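Local coordinates for protein single-stranded-DNA-specific exonuclease RecJ (Thermus thermophilus, PDB 2ZXR) that degrades single-stranded DNA in the 5' to 3' direction as a divalent-metal-dependent exonuclease, with no detectable activity on single-stranded RNA, at residues Lys627-Val630 with His631-Leu635; Ser11-Leu15 with Ala16-Glu20; Tyr542-Pro545 with Leu546-Leu550. All blocks are in the same frame, centred on the assembly; numbering follows the deposited sequence.

Contact 1: residues Lys627-Val630 with His631-Leu635; sequences KALV and HRRLL
Lys627 and His631, one turn apart on helix 624-639, meet through the aliphatic part of the lysine and CE1 and NE2 of the imidazole. Bends at the second and third torsions of Lys627 bring its CD to 3.4 Å from His631 CE1, and the chain then runs on past the ring. Lys627 NZ ends 4.7 Å from His631 NE2, not in contact; a protonated imidazole would probably meet some repulsion there. The inner part of the ring has a different neighbour. Because CG of His631 stands anti to its own carbonyl carbon (chi1 -72°), the imidazole folds back toward the preceding turn, and Lys627 O lies over one face, offset toward the rim and 3.4 Å from His631 CG. The same oxygen accepts a backbone bond from His631 N at 2.9 Å. That bond is one rung of the ordinary i to i+4 ladder of the alpha helix, whose following rungs run from Arg632 N to Ala628 O, Arg633 N to Leu629 O and Leu634 N to Val630 O. On another side of this helix Arg632 also curls backward, and Leu629 CA lies over one face of its guanidinium, offset toward the rim and 3.9 Å from Arg632 CZ. Its NH1 lies beside Leu629 CG, and its long ion pairs to Asp432 and Glu30 are weak. Arg633 parts from this pattern: its CG passes Leu629 CD2 at 4.3 Å, but its end leads away to a salt bridge with Asp432 of strand 426-433. Leu634 sets CG 3.6 Å from Val630 O, and both residues pack on Tyr653 of helix 643-655.

Contact 2: residues Ser11-Leu15 with Ala16-Glu20; sequences SLPPL and AQWRE
A CH-pi contact between Pro13 and Trp18 joins the loop after strand 5-9 to the first turn of helix 15-25. The proline ring lies over one face of the indole. Its CD stands 3.9 Å from the centroid of the six-membered ring and 19° off the normal, while Pro13 CG lies by the CG-CD2 bond, 3.6 Å from Trp18 CD2. Two leucines add to this arrangement at oblique angles: Leu12 brings CD2 to 3.8 Å from Trp18 CH2, and Leu15 presses CD2 to within 3.4 Å of Trp18 CE3, the tighter of the two. What turns the indole back over the incoming loop is its first torsion, with CG roughly anti to the backbone N (chi1 -157°). With Pro14 at the N-cap, the pairing of Pro13 before it with Trp18 in the first turn is a hydrophobic staple, a recurrent way of fixing the direction from which a chain enters a helix. Pro14 O receives Trp18 N at 2.9 Å, with an N-H...O angle of 157°, and Gln17 N in a weak bond, so the first helical turn closes on the capping residue itself. One residue further, Arg19 N bonds to Leu15 O, and Leu15 CD1 lies over one face of the Arg19 guanidinium, 4.2 Å above its plane. Arg19 NE is claimed by a salt bridge to Glu623. The buried indole N-H of Trp18 is satisfied by Pro29 O, at the start of helix 29-37, whose Leu33 touches both Pro13 and Trp18.

Contact 3: residues Tyr542-Pro545 with Leu546-Leu550; sequences YPLP and LLEAL
Leu546 opens helix 546-554 directly after Pro545, the N-cap residue whose ring, together with Leu544, receives the side chain of Glu548; the carbonyl of Leu546 serves further on as acceptor for Leu550 N. Glu548 is the first residue to turn back over the incoming chain. Its CG is anti to its carbonyl carbon (chi1 -75°) and the chain is extended beyond, which carries the carboxylate alongside the proline ring, the two side chains pointing the same way. Leu544 instead meets the glutamate at about a right angle. The two oxygens are shared out accordingly: Glu548 OE1 lies 3.2 Å from Leu544 CD1, a snug approach, and Glu548 OE2 is 3.8 Å from Pro545 CG. A carboxylate at this third position of the helix probably gains from the positive end of the helix dipole. Ala549 follows with both a polar and an apolar link. Its N donates to Pro545 O at 3.0 Å with an N-H...O angle of 162°, closing the first turn, and its CB sits 4.0 Å from Leu544 CD2. Leu544 precedes the N-cap and Ala549 is four residues into the helix, so this pair has the spacing of a hydrophobic staple, here a light one between a methyl branch and a methyl. Leu550 N then continues the helical pattern by bonding to Leu546 O. Strand 541-543, which leads into the turn, is an outer strand of a parallel sheet and runs beside strand 601-603; Ala549 packs on Leu589 and Ala604, while Pro543 rests on Phe646 of helix 643-655.

In the fold
Contacts 1 and 2 belong to one packed region although they lie at opposite ends of the sequence. Their centres are 15 Å apart and they touch directly, Leu629 CD2 of contact 1 reaching Trp18 CH2 of contact 2 at 3.7 Å and Arg633 NH2 reaching Leu12 CD2 at 3.5 Å. Contact 3 stands further out, its centre 19 Å from that of contact 1, with nearest atoms about 6 Å apart; Tyr638, on the helix of contact 1, bridges by a weak hydrogen bond to Leu544 O. Contacts 2 and 3, both helix starts with proline at the N-cap position, are 30 Å apart between centres. All three lie away from the magnesium site formed by Asp84, Asp136, His160, His161 and Asp221.

Contact 1: residues Lys627-Val630 with His631-Leu635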
loop_
_atom_site.group_PDB
_atom_site.type_symbol
_atom_site.label_atom_id
_atom_site.label_comp_id
_atom_site.label_asym_id
_atom_site.label_seq_id
_atom_site.Cartn_x
_atom_site.Cartn_y
_atom_site.Cartn_z
ATOM N N LYS A 627 -24.754 12.416 -2.036
ATOM C CA LYS A 627 -25.972 11.992 -1.352
ATOM C C LYS A 627 -26.157 10.502 -1.498
ATOM O O LYS A 627 -26.455 9.792 -0.532
ATOM C CB LYS A 627 -27.189 12.704 -1.933
ATOM C CG LYS A 627 -28.014 13.428 -0.892
ATOM C CD LYS A 627 -29.497 13.086 -1.010
ATOM C CE LYS A 627 -30.228 13.986 -1.995
ATOM N NZ LYS A 627 -31.709 13.757 -1.913
ATOM N N ALA A 628 -25.985 10.043 -2.729
ATOM C CA ALA A 628 -26.124 8.636 -3.048
ATOM C C ALA A 628 -25.168 7.792 -2.221
ATOM O O ALA A 628 -25.530 6.708 -1.777
ATOM C CB ALA A 628 -25.864 8.410 -4.546
ATOM N N LEU A 629 -23.940 8.268 -2.025
ATOM C CA LEU A 629 -22.995 7.492 -1.214
ATOM C C LEU A 629 -23.514 7.359 0.231
ATOM O O LEU A 629 -23.486 6.271 0.823
ATOM C CB LEU A 629 -21.608 8.151 -1.212
ATOM C CG LEU A 629 -20.484 7.453 -0.445
ATOM C CD1 LEU A 629 -19.120 7.912 -1.036
ATOM C CD2 LEU A 629 -20.562 7.775 1.040
ATOM N N VAL A 630 -23.974 8.470 0.795
ATOM C CA VAL A 630 -24.500 8.474 2.158
ATOM C C VAL A 630 -25.708 7.534 2.283
ATOM O O VAL A 630 -25.811 6.768 3.249
ATOM C CB VAL A 630 -24.868 9.917 2.592
ATOM C CG1 VAL A 630 -25.477 9.906 4.000
ATOM C CG2 VAL A 630 -23.622 10.787 2.561
ATOM N N HIS A 631 -26.595 7.569 1.294
ATOM C CA HIS A 631 -27.770 6.686 1.278
ATOM C C HIS A 631 -27.391 5.216 1.274
ATOM O O HIS A 631 -27.907 4.431 2.072
ATOM C CB HIS A 631 -28.661 6.999 0.067
ATOM C CG HIS A 631 -29.393 8.304 0.199
ATOM N ND1 HIS A 631 -30.220 8.805 -0.783
ATOM C CD2 HIS A 631 -29.441 9.197 1.219
ATOM C CE1 HIS A 631 -30.750 9.946 -0.372
ATOM N NE2 HIS A 631 -30.294 10.206 0.838
ATOM N N ARG A 632 -26.487 4.833 0.378
ATOM C CA ARG A 632 -26.043 3.446 0.297
ATOM C C ARG A 632 -25.392 3.035 1.632
ATOM O O ARG A 632 -25.549 1.894 2.096
ATOM C CB ARG A 632 -25.058 3.308 -0.875
ATOM C CG ARG A 632 -24.244 2.030 -0.934
ATOM C CD ARG A 632 -22.846 2.360 -1.507
ATOM N NE ARG A 632 -22.989 3.310 -2.592
ATOM C CZ ARG A 632 -22.049 4.137 -3.027
ATOM N NH1 ARG A 632 -20.842 4.148 -2.486
ATOM N NH2 ARG A 632 -22.353 5.006 -3.975
ATOM N N ARG A 633 -24.644 3.952 2.242
ATOM C CA ARG A 633 -24.028 3.669 3.549
ATOM C C ARG A 633 -25.117 3.425 4.591
ATOM O O ARG A 633 -25.063 2.448 5.332
ATOM C CB ARG A 633 -23.184 4.840 4.049
ATOM C CG ARG A 633 -21.702 4.679 3.863
ATOM C CD ARG A 633 -21.172 3.441 4.542
ATOM N NE ARG A 633 -20.071 3.806 5.416
ATOM C CZ ARG A 633 -18.920 4.322 5.006
ATOM N NH1 ARG A 633 -18.694 4.539 3.721
ATOM N NH2 ARG A 633 -17.999 4.611 5.900
ATOM N N LEU A 634 -26.101 4.321 4.641
ATOM C CA LEU A 634 -27.197 4.195 5.611
ATOM C C LEU A 634 -27.885 2.856 5.495
ATOM O O LEU A 634 -28.049 2.140 6.483
ATOM C CB LEU A 634 -28.240 5.311 5.423
ATOM C CG LEU A 634 -28.010 6.656 6.106
ATOM C CD1 LEU A 634 -29.131 7.629 5.727
ATOM C CD2 LEU A 634 -27.976 6.461 7.618
ATOM N N LEU A 635 -28.296 2.521 4.273
ATOM C CA LEU A 635 -28.959 1.249 4.017
ATOM C C LEU A 635 -28.081 0.081 4.374
ATOM O O LEU A 635 -28.566 -0.898 4.935
ATOM C CB LEU A 635 -29.350 1.112 2.540
ATOM C CG LEU A 635 -30.648 1.746 2.047
ATOM C CD1 LEU A 635 -31.849 1.172 2.825
ATOM C CD2 LEU A 635 -30.562 3.224 2.237
#

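Contact 2: residues Ser11-Leu15 with Ala16-Glu20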
loop_
_atom_site.group_PDB
_atom_site.type_symbol
_atom_site.label_atom_id
_atom_site.label_comp_id
_atom_site.label_asym_id
_atom_site.label_seq_id
_atom_site.Cartn_x
_atom_site.Cartn_y
_atom_site.Cartn_z
ATOM N N SER A 11 -13.014 6.189 7.928
ATOM C CA SER A 11 -13.956 7.176 8.430
ATOM C C SER A 11 -14.457 8.145 7.371
ATOM O O SER A 11 -13.766 8.402 6.379
ATOM C CB SER A 11 -13.275 7.988 9.524
ATOM O OG SER A 11 -12.284 8.820 8.926
ATOM N N LEU A 12 -15.656 8.692 7.567
ATOM C CA LEU A 12 -16.153 9.683 6.614
ATOM C C LEU A 12 -15.539 11.009 7.050
ATOM O O LEU A 12 -15.467 11.325 8.258
ATOM C CB LEU A 12 -17.685 9.798 6.621
ATOM C CG LEU A 12 -18.472 8.535 6.257
ATOM C CD1 LEU A 12 -19.971 8.854 6.204
ATOM C CD2 LEU A 12 -17.988 7.982 4.939
ATOM N N PRO A 13 -15.051 11.796 6.084
ATOM C CA PRO A 13 -14.457 13.079 6.479
ATOM C C PRO A 13 -15.552 14.105 6.734
ATOM O O PRO A 13 -16.731 13.850 6.456
ATOM C CB PRO A 13 -13.604 13.448 5.264
ATOM C CG PRO A 13 -14.431 12.936 4.126
ATOM C CD PRO A 13 -14.951 11.583 4.628
ATOM N N PRO A 14 -15.185 15.264 7.299
ATOM C CA PRO A 14 -16.223 16.273 7.535
ATOM C C PRO A 14 -16.728 16.760 6.172
ATOM O O PRO A 14 -15.946 17.029 5.244
ATOM C CB PRO A 14 -15.506 17.363 8.350
ATOM C CG PRO A 14 -14.006 17.011 8.257
ATOM C CD PRO A 14 -13.985 15.513 8.119
ATOM N N LEU A 15 -18.043 16.856 6.044
ATOM C CA LEU A 15 -18.636 17.258 4.778
ATOM C C LEU A 15 -18.061 18.484 4.070
ATOM O O LEU A 15 -17.834 18.439 2.860
ATOM C CB LEU A 15 -20.139 17.432 4.940
ATOM C CG LEU A 15 -20.943 16.142 5.039
ATOM C CD1 LEU A 15 -22.167 16.301 4.128
ATOM C CD2 LEU A 15 -20.125 14.938 4.604
ATOM N N ALA A 16 -17.837 19.577 4.792
ATOM C CA ALA A 16 -17.288 20.762 4.135
ATOM C C ALA A 16 -15.913 20.477 3.521
ATOM O O ALA A 16 -15.599 21.016 2.466
ATOM C CB ALA A 16 -17.201 21.935 5.108
ATOM N N GLN A 17 -15.095 19.635 4.162
ATOM C CA GLN A 17 -13.789 19.307 3.591
ATOM C C GLN A 17 -13.962 18.290 2.452
ATOM O O GLN A 17 -13.253 18.339 1.452
ATOM C CB GLN A 17 -12.842 18.725 4.644
ATOM C CG GLN A 17 -12.652 19.567 5.898
ATOM C CD GLN A 17 -11.600 18.966 6.832
ATOM O OE1 GLN A 17 -11.659 19.134 8.056
ATOM N NE2 GLN A 17 -10.625 18.273 6.253
ATOM N N TRP A 18 -14.914 17.376 2.592
ATOM C CA TRP A 18 -15.147 16.369 1.551
ATOM C C TRP A 18 -15.495 17.134 0.273
ATOM O O TRP A 18 -14.985 16.854 -0.820
ATOM C CB TRP A 18 -16.318 15.482 1.956
ATOM C CG TRP A 18 -16.402 14.111 1.339
ATOM C CD1 TRP A 18 -15.832 13.675 0.163
ATOM C CD2 TRP A 18 -17.190 13.019 1.830
ATOM N NE1 TRP A 18 -16.229 12.377 -0.101
ATOM C CE2 TRP A 18 -17.062 11.954 0.904
ATOM C CE3 TRP A 18 -17.998 12.840 2.963
ATOM C CZ2 TRP A 18 -17.707 10.733 1.080
ATOM C CZ3 TRP A 18 -18.642 11.619 3.135
ATOM C CH2 TRP A 18 -18.491 10.582 2.199
ATOM N N ARG A 19 -16.383 18.108 0.437
ATOM C CA ARG A 19 -16.824 18.946 -0.662
ATOM C C ARG A 19 -15.685 19.761 -1.271
ATOM O O ARG A 19 -15.612 19.902 -2.492
ATOM C CB ARG A 19 -17.950 19.873 -0.179
ATOM C CG ARG A 19 -19.321 19.205 -0.227
ATOM C CD ARG A 19 -20.285 19.795 0.796
ATOM N NE ARG A 19 -21.671 19.416 0.512
ATOM C CZ ARG A 19 -22.686 19.641 1.343
ATOM N NH1 ARG A 19 -22.465 20.237 2.510
ATOM N NH2 ARG A 19 -23.922 19.284 0.998
ATOM N N GLU A 20 -14.818 20.305 -0.422
ATOM C CA GLU A 20 -13.677 21.096 -0.886
ATOM C C GLU A 20 -12.775 20.250 -1.777
ATOM O O GLU A 20 -12.321 20.713 -2.831
ATOM C CB GLU A 20 -12.880 21.635 0.305
ATOM C CG GLU A 20 -13.651 22.695 1.085
ATOM C CD GLU A 20 -12.995 23.105 2.397
ATOM O OE1 GLU A 20 -13.487 24.086 3.008
ATOM O OE2 GLU A 20 -12.005 22.450 2.824
#

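Contact 3: residues Tyr542-Pro545 with Leu546-Leu550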
loop_
_atom_site.group_PDB
_atom_site.type_symbol
_atom_site.label_atom_id
_atom_site.label_comp_id
_atom_site.label_asym_id
_atom_site.label_seq_id
_atom_site.Cartn_x
_atom_site.Cartn_y
_atom_site.Cartn_z
ATOM N N TYR A 542 -29.185 2.940 16.885
ATOM C CA TYR A 542 -29.129 1.493 16.776
ATOM C C TYR A 542 -30.187 0.895 15.886
ATOM O O TYR A 542 -31.365 0.870 16.252
ATOM C CB TYR A 542 -29.240 0.876 18.166
ATOM C CG TYR A 542 -28.081 1.271 19.052
ATOM C CD1 TYR A 542 -27.952 2.575 19.528
ATOM C CD2 TYR A 542 -27.082 0.343 19.377
ATOM C CE1 TYR A 542 -26.862 2.946 20.309
ATOM C CE2 TYR A 542 -25.987 0.708 20.151
ATOM C CZ TYR A 542 -25.886 2.000 20.610
ATOM O OH TYR A 542 -24.794 2.343 21.365
ATOM N N PRO A 543 -29.782 0.394 14.707
ATOM C CA PRO A 543 -30.711 -0.212 13.748
ATOM C C PRO A 543 -31.503 -1.344 14.364
ATOM O O PRO A 543 -30.940 -2.204 15.054
ATOM C CB PRO A 543 -29.793 -0.728 12.625
ATOM C CG PRO A 543 -28.666 0.245 12.644
ATOM C CD PRO A 543 -28.422 0.471 14.142
ATOM N N LEU A 544 -32.800 -1.341 14.077
ATOM C CA LEU A 544 -33.723 -2.368 14.538
ATOM C C LEU A 544 -34.604 -2.677 13.326
ATOM O O LEU A 544 -35.046 -1.761 12.636
ATOM C CB LEU A 544 -34.588 -1.830 15.674
ATOM C CG LEU A 544 -35.627 -2.744 16.318
ATOM C CD1 LEU A 544 -34.942 -3.806 17.163
ATOM C CD2 LEU A 544 -36.544 -1.905 17.209
ATOM N N PRO A 545 -34.844 -3.969 13.043
ATOM C CA PRO A 545 -35.678 -4.400 11.918
ATOM C C PRO A 545 -37.080 -3.779 12.028
ATOM O O PRO A 545 -37.614 -3.655 13.129
ATOM C CB PRO A 545 -35.709 -5.917 12.071
ATOM C CG PRO A 545 -34.365 -6.212 12.700
ATOM C CD PRO A 545 -34.262 -5.125 13.746
ATOM N N LEU A 546 -37.665 -3.402 10.894
ATOM C CA LEU A 546 -38.992 -2.783 10.900
ATOM C C LEU A 546 -40.058 -3.616 11.624
ATOM O O LEU A 546 -40.892 -3.069 12.360
ATOM C CB LEU A 546 -39.480 -2.498 9.483
ATOM C CG LEU A 546 -40.867 -1.830 9.478
ATOM C CD1 LEU A 546 -40.771 -0.475 10.162
ATOM C CD2 LEU A 546 -41.384 -1.643 8.045
ATOM N N LEU A 547 -40.047 -4.929 11.405
ATOM C CA LEU A 547 -41.025 -5.795 12.061
ATOM C C LEU A 547 -40.928 -5.632 13.572
ATOM O O LEU A 547 -41.937 -5.435 14.246
ATOM C CB LEU A 547 -40.787 -7.263 11.696
ATOM C CG LEU A 547 -40.900 -7.591 10.213
ATOM C CD1 LEU A 547 -40.484 -9.040 9.984
ATOM C CD2 LEU A 547 -42.323 -7.349 9.738
ATOM N N GLU A 548 -39.720 -5.718 14.110
ATOM C CA GLU A 548 -39.565 -5.564 15.548
ATOM C C GLU A 548 -40.021 -4.194 16.017
ATOM O O GLU A 548 -40.674 -4.081 17.044
ATOM C CB GLU A 548 -38.117 -5.779 15.974
ATOM C CG GLU A 548 -37.683 -7.220 15.962
ATOM C CD GLU A 548 -36.256 -7.388 16.443
ATOM O OE1 GLU A 548 -35.913 -6.813 17.504
ATOM O OE2 GLU A 548 -35.482 -8.100 15.763
ATOM N N ALA A 549 -39.681 -3.151 15.272
ATOM C CA ALA A 549 -40.056 -1.803 15.666
ATOM C C ALA A 549 -41.574 -1.609 15.726
ATOM O O ALA A 549 -42.089 -0.986 16.662
ATOM C CB ALA A 549 -39.432 -0.769 14.707
ATOM N N LEU A 550 -42.275 -2.126 14.720
ATOM C CA LEU A 550 -43.721 -1.974 14.654
ATOM C C LEU A 550 -44.418 -2.730 15.767
ATOM O O LEU A 550 -45.421 -2.266 16.286
ATOM C CB LEU A 550 -44.249 -2.418 13.274
ATOM C CG LEU A 550 -43.859 -1.474 12.123
ATOM C CD1 LEU A 550 -44.193 -2.114 10.787
ATOM C CD2 LEU A 550 -44.557 -0.129 12.282
#